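Local coordinates for protein induced by osmotic stress (Scheffersomyces stipitis, PDB 5YWN) that acts as an NADP-dependent reductase of haloketones, probably reducing them asymmetrically to alcohols, on a Rossmann-type fold, at residues G39-L42 and K43-G47; E250-E253 and A254-E257; P280-A283 and D284-P287. The protein carries 1 engineered substitution. One frame throughout, in Å; residues are numbered along the deposited sequence.

Contact 1 (G39-L42 and K43-G47); sequences GANL and KKLYG
K44 folds back over A40 and N41, one turn earlier, on helix 36-46 of the Rossmann beta-alpha-beta unit between strands 28-33 and 50-54. Its CB passes N41 O at 3.6 Å and its CG lies 3.5 Å from A40 O. Sharp bends at chi3 (-87°) and chi4 (-75°) then reverse the chain: CE comes to 3.9 Å from N41 CA, and NZ reaches A40 O in a weak bond of 3.4 Å. A40 O thus receives both the main-chain N-H of K44 and, weakly, its ammonium, which also has a long, weak ion pair with E37.

The side chains of L45 and N41 cross at a slant, with L45 CD1 to one side of the amide plane and displaced from its centre, 3.9 Å from both OD1 and ND2 of N41, while ND2 itself is spent on E204. On the inward flank L42 and Y46 lie side by side and point the same way, CD2 of L42 4.1 Å from CE2 of Y46. L42 also packs on A10 and Q16, near T11 of the NADP site, and Y46 OH bonds to Q16, tying the helix to helix 13-24.

At the helix end G47 turns to positive phi, and K43 NZ, shared with F50 O, bonds to G47 O from above its carbonyl plane. The tyrosine ring also meets the L42 carbonyl obliquely: Y46 CD2 is 3.3 Å from L42 O.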
ATOM      1  N   GLY A  39      16.301  -9.096  -5.813  1.00 31.09           N
ATOM      2  CA  GLY A  39      17.132  -8.133  -5.165  1.00 28.39           C
ATOM      3  C   GLY A  39      18.118  -7.463  -6.085  1.00 27.65           C
ATOM      4  O   GLY A  39      18.271  -6.286  -6.071  1.00 26.68           O
ATOM      5  N   ALA A  40      18.742  -8.260  -6.907  1.00 26.66           N
ATOM      6  CA  ALA A  40      19.723  -7.780  -7.828  1.00 31.78           C
ATOM      7  C   ALA A  40      19.107  -6.789  -8.788  1.00 31.42           C
ATOM      8  O   ALA A  40      19.707  -5.818  -9.047  1.00 26.86           O
ATOM      9  CB  ALA A  40      20.374  -8.909  -8.585  1.00 32.96           C
ATOM     10  N   ASN A  41      17.901  -7.038  -9.258  1.00 30.15           N
ATOM     11  CA  ASN A  41      17.265  -6.074 -10.133  1.00 33.07           C
ATOM     12  C   ASN A  41      17.056  -4.754  -9.454  1.00 31.80           C
ATOM     13  O   ASN A  41      17.333  -3.762 -10.015  1.00 31.60           O
ATOM     14  CB  ASN A  41      15.948  -6.580 -10.672  1.00 31.01           C
ATOM     15  CG  ASN A  41      15.216  -5.551 -11.507  1.00 37.76           C
ATOM     16  OD1 ASN A  41      15.786  -4.928 -12.357  1.00 42.53           O
ATOM     17  ND2 ASN A  41      13.953  -5.410 -11.280  1.00 37.16           N
ATOM     18  N   LEU A  42      16.588  -4.768  -8.221  1.00 29.93           N
ATOM     19  CA  LEU A  42      16.371  -3.550  -7.467  1.00 26.41           C
ATOM     20  C   LEU A  42      17.640  -2.781  -7.230  1.00 27.31           C
ATOM     21  O   LEU A  42      17.661  -1.592  -7.316  1.00 28.58           O
ATOM     22  CB  LEU A  42      15.682  -3.854  -6.161  1.00 26.57           C
ATOM     23  CG  LEU A  42      14.244  -4.339  -6.208  1.00 26.23           C
ATOM     24  CD1 LEU A  42      13.743  -4.603  -4.788  1.00 25.43           C
ATOM     25  CD2 LEU A  42      13.355  -3.380  -6.939  1.00 22.17           C
ATOM     26  N   LYS A  43      18.696  -3.497  -6.970  1.00 27.04           N
ATOM     27  CA  LYS A  43      19.976  -2.892  -6.790  1.00 31.00           C
ATOM     28  C   LYS A  43      20.436  -2.141  -8.024  1.00 30.25           C
ATOM     29  O   LYS A  43      20.915  -1.072  -7.892  1.00 31.11           O
ATOM     30  CB  LYS A  43      20.996  -3.927  -6.392  1.00 33.58           C
ATOM     31  CG  LYS A  43      22.380  -3.392  -6.162  1.00 41.03           C
ATOM     32  CD  LYS A  43      22.498  -2.695  -4.839  1.00 36.43           C
ATOM     33  CE  LYS A  43      23.907  -2.261  -4.589  1.00 37.32           C
ATOM     34  NZ  LYS A  43      24.046  -1.373  -3.441  1.00 35.97           N
ATOM     35  N   LYS A  44      20.219  -2.680  -9.205  1.00 28.99           N
ATOM     36  CA  LYS A  44      20.545  -1.971 -10.419  1.00 29.28           C
ATOM     37  C   LYS A  44      19.744  -0.693 -10.601  1.00 28.91           C
ATOM     38  O   LYS A  44      20.235   0.269 -11.075  1.00 30.05           O
ATOM     39  CB  LYS A  44      20.360  -2.852 -11.645  1.00 36.72           C
ATOM     40  CG  LYS A  44      21.185  -4.106 -11.671  1.00 41.53           C
ATOM     41  CD  LYS A  44      21.040  -4.884 -12.962  1.00 44.03           C
ATOM     42  CE  LYS A  44      19.865  -5.852 -12.965  1.00 46.48           C
ATOM     43  NZ  LYS A  44      19.942  -7.125 -12.198  1.00 44.73           N
ATOM     44  N   LEU A  45      18.471  -0.748 -10.291  1.00 31.27           N
ATOM     45  CA  LEU A  45      17.611   0.414 -10.319  1.00 29.66           C
ATOM     46  C   LEU A  45      17.905   1.487  -9.289  1.00 27.17           C
ATOM     47  O   LEU A  45      17.889   2.617  -9.596  1.00 32.56           O
ATOM     48  CB  LEU A  45      16.154  -0.008 -10.262  1.00 28.28           C
ATOM     49  CG  LEU A  45      15.693  -0.914 -11.385  1.00 32.01           C
ATOM     50  CD1 LEU A  45      14.318  -1.531 -11.183  1.00 34.48           C
ATOM     51  CD2 LEU A  45      15.843  -0.225 -12.731  1.00 32.80           C
ATOM     52  N   TYR A  46      18.155   1.098  -8.063  1.00 29.80           N
ATOM     53  CA  TYR A  46      18.305   2.049  -6.975  1.00 26.89           C
ATOM     54  C   TYR A  46      19.710   2.485  -6.534  1.00 29.37           C
ATOM     55  O   TYR A  46      19.848   3.426  -5.837  1.00 31.32           O
ATOM     56  CB  TYR A  46      17.443   1.622  -5.803  1.00 29.07           C
ATOM     57  CG  TYR A  46      16.009   1.687  -6.153  1.00 25.71           C
ATOM     58  CD1 TYR A  46      15.384   2.890  -6.314  1.00 29.09           C
ATOM     59  CD2 TYR A  46      15.309   0.566  -6.408  1.00 26.21           C
ATOM     60  CE1 TYR A  46      14.084   2.974  -6.687  1.00 26.08           C
ATOM     61  CE2 TYR A  46      14.005   0.629  -6.779  1.00 26.78           C
ATOM     62  CZ  TYR A  46      13.401   1.844  -6.932  1.00 28.83           C
ATOM     63  OH  TYR A  46      12.116   1.893  -7.300  1.00 32.99           O
ATOM     64  N   GLY A  47      20.732   1.787  -6.959  1.00 28.99           N
ATOM     65  CA  GLY A  47      22.074   2.211  -6.687  1.00 33.57           C
ATOM     66  C   GLY A  47      22.676   1.866  -5.350  1.00 33.64           C
ATOM     67  O   GLY A  47      22.274   0.985  -4.665  1.00 31.99           O
TER

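Contact 2 (E250-E253 and A254-E257); sequences EKDE and AKGE
The carboxylate of E257 lies beside the carbonyl of E253: E253 O is 3.2 Å from E257 OE2 and lies close to the plane of the carboxylate, on the side where CG and OE2 are, and not over a face. Both oxygens are acceptors, so this is proximity without a bond, and it probably costs some electrostatic energy; OE1, the other oxygen, has a long, weak ion pair with K306. The bend at chi2 (-91°) turns the group back toward the chain, with E257 CG also 3.2 Å from E253 O.

Two peptide carbonyls are approached from above their planes. A254 N donates to K251 O at 3.2 Å, 62° out of the carbonyl plane. K255 N donates to D252 O in the same manner at 3.3 Å, and the N-H points almost straight at the oxygen (168°). Both bonds span three residues, the signature of a 3-10 turn, which here begins after K251 has broken out of helix 238-250. A type II beta turn follows from A254 to E257, closed by E257 N on A254 O, with G256 at positive phi. In Rossmann terms this is the link from the helix to strand 258-261, one of the two edge strands of the parallel sheet; G256 and E257 pair through their backbones with L187 and T189 of the neighbouring strand.

K255 lays its aliphatic chain along D252: CD comes to 3.2 Å from D252 O, and NZ stops 4.5 Å from D252 OD1, opposite charges too far apart for a salt bridge. On the inner side, A254 CB is 3.5 Å from K251 O and also packs on R119, whose NH2 donates to that same K251 carbonyl.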
ATOM      1  N   GLU A 250       8.945   9.619  10.894  1.00 25.83           N
ATOM      2  CA  GLU A 250       9.573  10.890  11.197  1.00 25.15           C
ATOM      3  C   GLU A 250       8.952  11.725  12.285  1.00 25.66           C
ATOM      4  O   GLU A 250       9.633  12.313  13.016  1.00 29.97           O
ATOM      5  CB  GLU A 250       9.814  11.715   9.945  1.00 24.90           C
ATOM      6  CG  GLU A 250      10.844  11.183   8.984  1.00 26.34           C
ATOM      7  CD  GLU A 250      11.252  12.161   7.887  1.00 31.01           C
ATOM      8  OE1 GLU A 250      12.340  12.039   7.404  1.00 36.11           O
ATOM      9  OE2 GLU A 250      10.508  13.010   7.505  1.00 27.03           O
ATOM     10  N   LYS A 251       7.636  11.799  12.326  1.00 21.15           N
ATOM     11  CA  LYS A 251       6.915  12.684  13.228  1.00 25.53           C
ATOM     12  C   LYS A 251       6.584  12.079  14.594  1.00 26.15           C
ATOM     13  O   LYS A 251       6.080  11.016  14.686  1.00 24.08           O
ATOM     14  CB  LYS A 251       5.619  13.188  12.596  1.00 23.41           C
ATOM     15  CG  LYS A 251       5.775  13.879  11.278  1.00 30.90           C
ATOM     16  CD  LYS A 251       4.458  14.358  10.748  1.00 29.23           C
ATOM     17  CE  LYS A 251       4.568  15.142   9.462  1.00 29.62           C
ATOM     18  NZ  LYS A 251       5.220  16.445   9.581  1.00 28.23           N
ATOM     19  N   ASP A 252       6.816  12.846  15.631  1.00 29.52           N
ATOM     20  CA  ASP A 252       6.527  12.435  16.973  1.00 28.49           C
ATOM     21  C   ASP A 252       5.024  12.179  17.141  1.00 27.97           C
ATOM     22  O   ASP A 252       4.651  11.294  17.802  1.00 24.83           O
ATOM     23  CB  ASP A 252       6.986  13.467  17.985  1.00 33.97           C
ATOM     24  CG  ASP A 252       8.462  13.359  18.356  1.00 39.68           C
ATOM     25  OD1 ASP A 252       9.163  12.402  18.017  1.00 37.26           O
ATOM     26  OD2 ASP A 252       8.908  14.296  19.005  1.00 47.91           O
ATOM     27  N   GLU A 253       4.216  12.972  16.474  1.00 25.12           N
ATOM     28  CA  GLU A 253       2.767  12.937  16.516  1.00 26.65           C
ATOM     29  C   GLU A 253       2.187  11.622  16.001  1.00 23.85           C
ATOM     30  O   GLU A 253       1.124  11.282  16.323  1.00 22.52           O
ATOM     31  CB  GLU A 253       2.188  14.046  15.675  1.00 27.40           C
ATOM     32  CG  GLU A 253       2.439  15.453  16.108  1.00 34.67           C
ATOM     33  CD  GLU A 253       3.741  16.087  15.593  1.00 39.61           C
ATOM     34  OE1 GLU A 253       4.590  15.459  15.036  1.00 32.85           O
ATOM     35  OE2 GLU A 253       3.916  17.276  15.810  1.00 42.60           O
ATOM     36  N   ALA A 254       2.930  10.965  15.136  1.00 25.00           N
ATOM     37  CA  ALA A 254       2.558   9.708  14.522  1.00 22.03           C
ATOM     38  C   ALA A 254       2.675   8.463  15.393  1.00 23.03           C
ATOM     39  O   ALA A 254       2.137   7.469  15.070  1.00 23.89           O
ATOM     40  CB  ALA A 254       3.268   9.507  13.220  1.00 25.15           C
ATOM     41  N   LYS A 255       3.367   8.570  16.499  1.00 23.28           N
ATOM     42  CA  LYS A 255       3.564   7.428  17.332  1.00 22.78           C
ATOM     43  C   LYS A 255       2.242   6.928  17.888  1.00 21.98           C
ATOM     44  O   LYS A 255       1.504   7.642  18.443  1.00 19.69           O
ATOM     45  CB  LYS A 255       4.516   7.754  18.460  1.00 28.58           C
ATOM     46  CG  LYS A 255       5.971   7.966  18.079  1.00 29.16           C
ATOM     47  CD  LYS A 255       6.609   9.005  18.945  1.00 32.46           C
ATOM     48  CE  LYS A 255       7.398   8.438  20.069  1.00 41.61           C
ATOM     49  NZ  LYS A 255       7.796   9.412  21.126  1.00 46.56           N
ATOM     50  N   GLY A 256       2.011   5.661  17.700  1.00 22.81           N
ATOM     51  CA  GLY A 256       0.815   5.020  18.179  1.00 22.51           C
ATOM     52  C   GLY A 256      -0.455   5.369  17.437  1.00 20.71           C
ATOM     53  O   GLY A 256      -1.491   5.140  17.923  1.00 22.15           O
ATOM     54  N   GLU A 257      -0.313   5.914  16.251  1.00 21.51           N
ATOM     55  CA  GLU A 257      -1.421   6.281  15.404  1.00 21.00           C
ATOM     56  C   GLU A 257      -1.679   5.344  14.227  1.00 22.22           C
ATOM     57  O   GLU A 257      -0.799   4.768  13.703  1.00 21.46           O
ATOM     58  CB  GLU A 257      -1.284   7.724  14.885  1.00 21.65           C
ATOM     59  CG  GLU A 257      -0.846   8.771  15.867  1.00 25.62           C
ATOM     60  CD  GLU A 257      -1.978   9.446  16.580  1.00 26.33           C
ATOM     61  OE1 GLU A 257      -3.091   9.037  16.408  1.00 30.45           O
ATOM     62  OE2 GLU A 257      -1.744  10.378  17.335  1.00 25.85           O
TER

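Contact 3 (P280-A283 and D284-P287); sequences PQLA and DKLP
K285 reaches back to Q281: its NZ donates to Q281 O at 3.0 Å, from a position tilted 35° off the carbonyl plane, and CE follows at 3.2 Å from the same oxygen. Bends at chi2 and chi3 bring the ammonium round to it. D284 approaches this carbonyl as well, because CG sits between the backbone N and the carbonyl carbon (chi1 59°); its OD1 stops 3.6 Å from Q281 O, and the two acceptors do not bond. The pull of the lysine charge would probably ease that meeting.

L286 makes the apolar part of the contact. Its CG is 3.2 Å from L282 O and its CD1 lies 4.0 Å from L282 CB. The same L282 oxygen accepts K285 N at 3.0 Å, with a bent N-H...O angle of 143°, so the leucine branch and the peptide donor crowd one atom. The bonds K285 N to L282 O and, weakly, L286 N to A283 O each span three residues and mark a 3-10 turn in the loop between helices 268-278 and 305-311, a surface part of the molecule remote from the cofactor. It ends as L286 takes extended backbone angles.

What positions the turn lies a shell further out. R276 of helix 268-278 donates through NH1 to A283 O, and V275 and R276 both touch the L286 side chain. With an alanine at L286, CG and both methyls would be gone, which would probably leave V275 and the L282 CB facing a gap where the turn meets helix 268-278. L282 rests on L220, and P287 packs against L272 of the helix and L222 of a loop.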
ATOM      1  N   PRO A 280      -6.353  12.876 -25.912  1.00 26.06           N
ATOM      2  CA  PRO A 280      -7.371  13.011 -26.932  1.00 26.51           C
ATOM      3  C   PRO A 280      -7.107  12.218 -28.210  1.00 27.48           C
ATOM      4  O   PRO A 280      -8.008  11.991 -28.915  1.00 29.35           O
ATOM      5  CB  PRO A 280      -7.457  14.505 -27.162  1.00 26.47           C
ATOM      6  CG  PRO A 280      -6.174  15.032 -26.757  1.00 26.22           C
ATOM      7  CD  PRO A 280      -5.630  14.131 -25.715  1.00 24.22           C
ATOM      8  N   GLN A 281      -5.888  11.785 -28.426  1.00 26.32           N
ATOM      9  CA  GLN A 281      -5.574  10.830 -29.432  1.00 27.99           C
ATOM     10  C   GLN A 281      -6.188   9.483 -29.173  1.00 27.68           C
ATOM     11  O   GLN A 281      -6.306   8.744 -30.039  1.00 27.48           O
ATOM     12  CB  GLN A 281      -4.083  10.713 -29.700  1.00 29.14           C
ATOM     13  CG  GLN A 281      -3.262   9.961 -28.685  1.00 29.79           C
ATOM     14  CD  GLN A 281      -2.966  10.779 -27.468  1.00 27.98           C
ATOM     15  OE1 GLN A 281      -3.661  11.676 -27.168  1.00 28.69           O
ATOM     16  NE2 GLN A 281      -1.949  10.430 -26.767  1.00 30.81           N
ATOM     17  N   LEU A 282      -6.553   9.194 -27.947  1.00 30.01           N
ATOM     18  CA  LEU A 282      -7.198   7.934 -27.601  1.00 30.02           C
ATOM     19  C   LEU A 282      -8.728   7.959 -27.637  1.00 30.09           C
ATOM     20  O   LEU A 282      -9.382   6.962 -27.425  1.00 29.99           O
ATOM     21  CB  LEU A 282      -6.734   7.455 -26.247  1.00 30.88           C
ATOM     22  CG  LEU A 282      -5.265   7.347 -25.931  1.00 32.68           C
ATOM     23  CD1 LEU A 282      -5.031   6.951 -24.502  1.00 28.12           C
ATOM     24  CD2 LEU A 282      -4.540   6.444 -26.883  1.00 29.53           C
ATOM     25  N   ALA A 283      -9.272   9.124 -27.915  1.00 30.42           N
ATOM     26  CA  ALA A 283     -10.683   9.350 -27.802  1.00 29.14           C
ATOM     27  C   ALA A 283     -11.467   8.448 -28.700  1.00 35.37           C
ATOM     28  O   ALA A 283     -12.457   7.918 -28.310  1.00 32.46           O
ATOM     29  CB  ALA A 283     -11.000  10.769 -28.141  1.00 31.61           C
ATOM     30  N   ASP A 284     -10.986   8.288 -29.908  1.00 32.58           N
ATOM     31  CA  ASP A 284     -11.633   7.454 -30.884  1.00 34.66           C
ATOM     32  C   ASP A 284     -11.492   5.968 -30.638  1.00 33.80           C
ATOM     33  O   ASP A 284     -12.134   5.201 -31.256  1.00 34.90           O
ATOM     34  CB  ASP A 284     -11.307   7.831 -32.331  1.00 33.89           C
ATOM     35  CG  ASP A 284      -9.852   7.776 -32.658  1.00 38.15           C
ATOM     36  OD1 ASP A 284      -9.067   7.271 -31.893  1.00 37.07           O
ATOM     37  OD2 ASP A 284      -9.485   8.266 -33.716  1.00 40.77           O
ATOM     38  N   LYS A 285     -10.616   5.615 -29.749  1.00 29.27           N
ATOM     39  CA  LYS A 285     -10.370   4.261 -29.390  1.00 33.15           C
ATOM     40  C   LYS A 285     -10.957   3.842 -28.049  1.00 34.36           C
ATOM     41  O   LYS A 285     -10.650   2.796 -27.587  1.00 35.50           O
ATOM     42  CB  LYS A 285      -8.879   3.985 -29.400  1.00 35.56           C
ATOM     43  CG  LYS A 285      -8.231   4.193 -30.744  1.00 39.35           C
ATOM     44  CD  LYS A 285      -6.818   4.681 -30.575  1.00 40.32           C
ATOM     45  CE  LYS A 285      -6.560   5.888 -31.438  1.00 40.75           C
ATOM     46  NZ  LYS A 285      -5.151   6.248 -31.326  1.00 45.20           N
ATOM     47  N   LEU A 286     -11.791   4.670 -27.452  1.00 29.29           N
ATOM     48  CA  LEU A 286     -12.325   4.436 -26.162  1.00 29.86           C
ATOM     49  C   LEU A 286     -13.796   4.729 -26.095  1.00 29.66           C
ATOM     50  O   LEU A 286     -14.309   5.493 -26.847  1.00 28.35           O
ATOM     51  CB  LEU A 286     -11.632   5.286 -25.127  1.00 28.96           C
ATOM     52  CG  LEU A 286     -10.144   5.216 -24.846  1.00 26.97           C
ATOM     53  CD1 LEU A 286      -9.733   6.228 -23.829  1.00 24.08           C
ATOM     54  CD2 LEU A 286      -9.718   3.859 -24.431  1.00 31.81           C
ATOM     55  N   PRO A 287     -14.486   4.152 -25.134  1.00 30.28           N
ATOM     56  CA  PRO A 287     -15.897   4.502 -24.943  1.00 30.70           C
ATOM     57  C   PRO A 287     -16.089   5.900 -24.381  1.00 28.50           C
ATOM     58  O   PRO A 287     -15.195   6.433 -23.830  1.00 24.91           O
ATOM     59  CB  PRO A 287     -16.401   3.460 -23.968  1.00 26.24           C
ATOM     60  CG  PRO A 287     -15.231   2.697 -23.534  1.00 29.34           C
ATOM     61  CD  PRO A 287     -14.004   3.278 -24.076  1.00 26.37           C
TER

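Overall arrangement
The three contacts follow one another along the chain without touching. Contact 1 and contact 2 both belong to the nucleotide-binding fold, where helix 36-46 and the link 250-257 lead into the two edge strands, 50-54 and 258-261, of the parallel sheet; their centres are 30 Å apart and their nearest atoms about 17 Å. Contact 3 stands off by itself: its centre is 37 Å from that of contact 1 and 46 Å from that of contact 2, on the other side of the chain's centre from contact 2. Contact 1 adjoins the cofactor site, the L42 side chain being about 8 Å from bound NADP, whereas 250-257 and 280-287 are surface turns away from it.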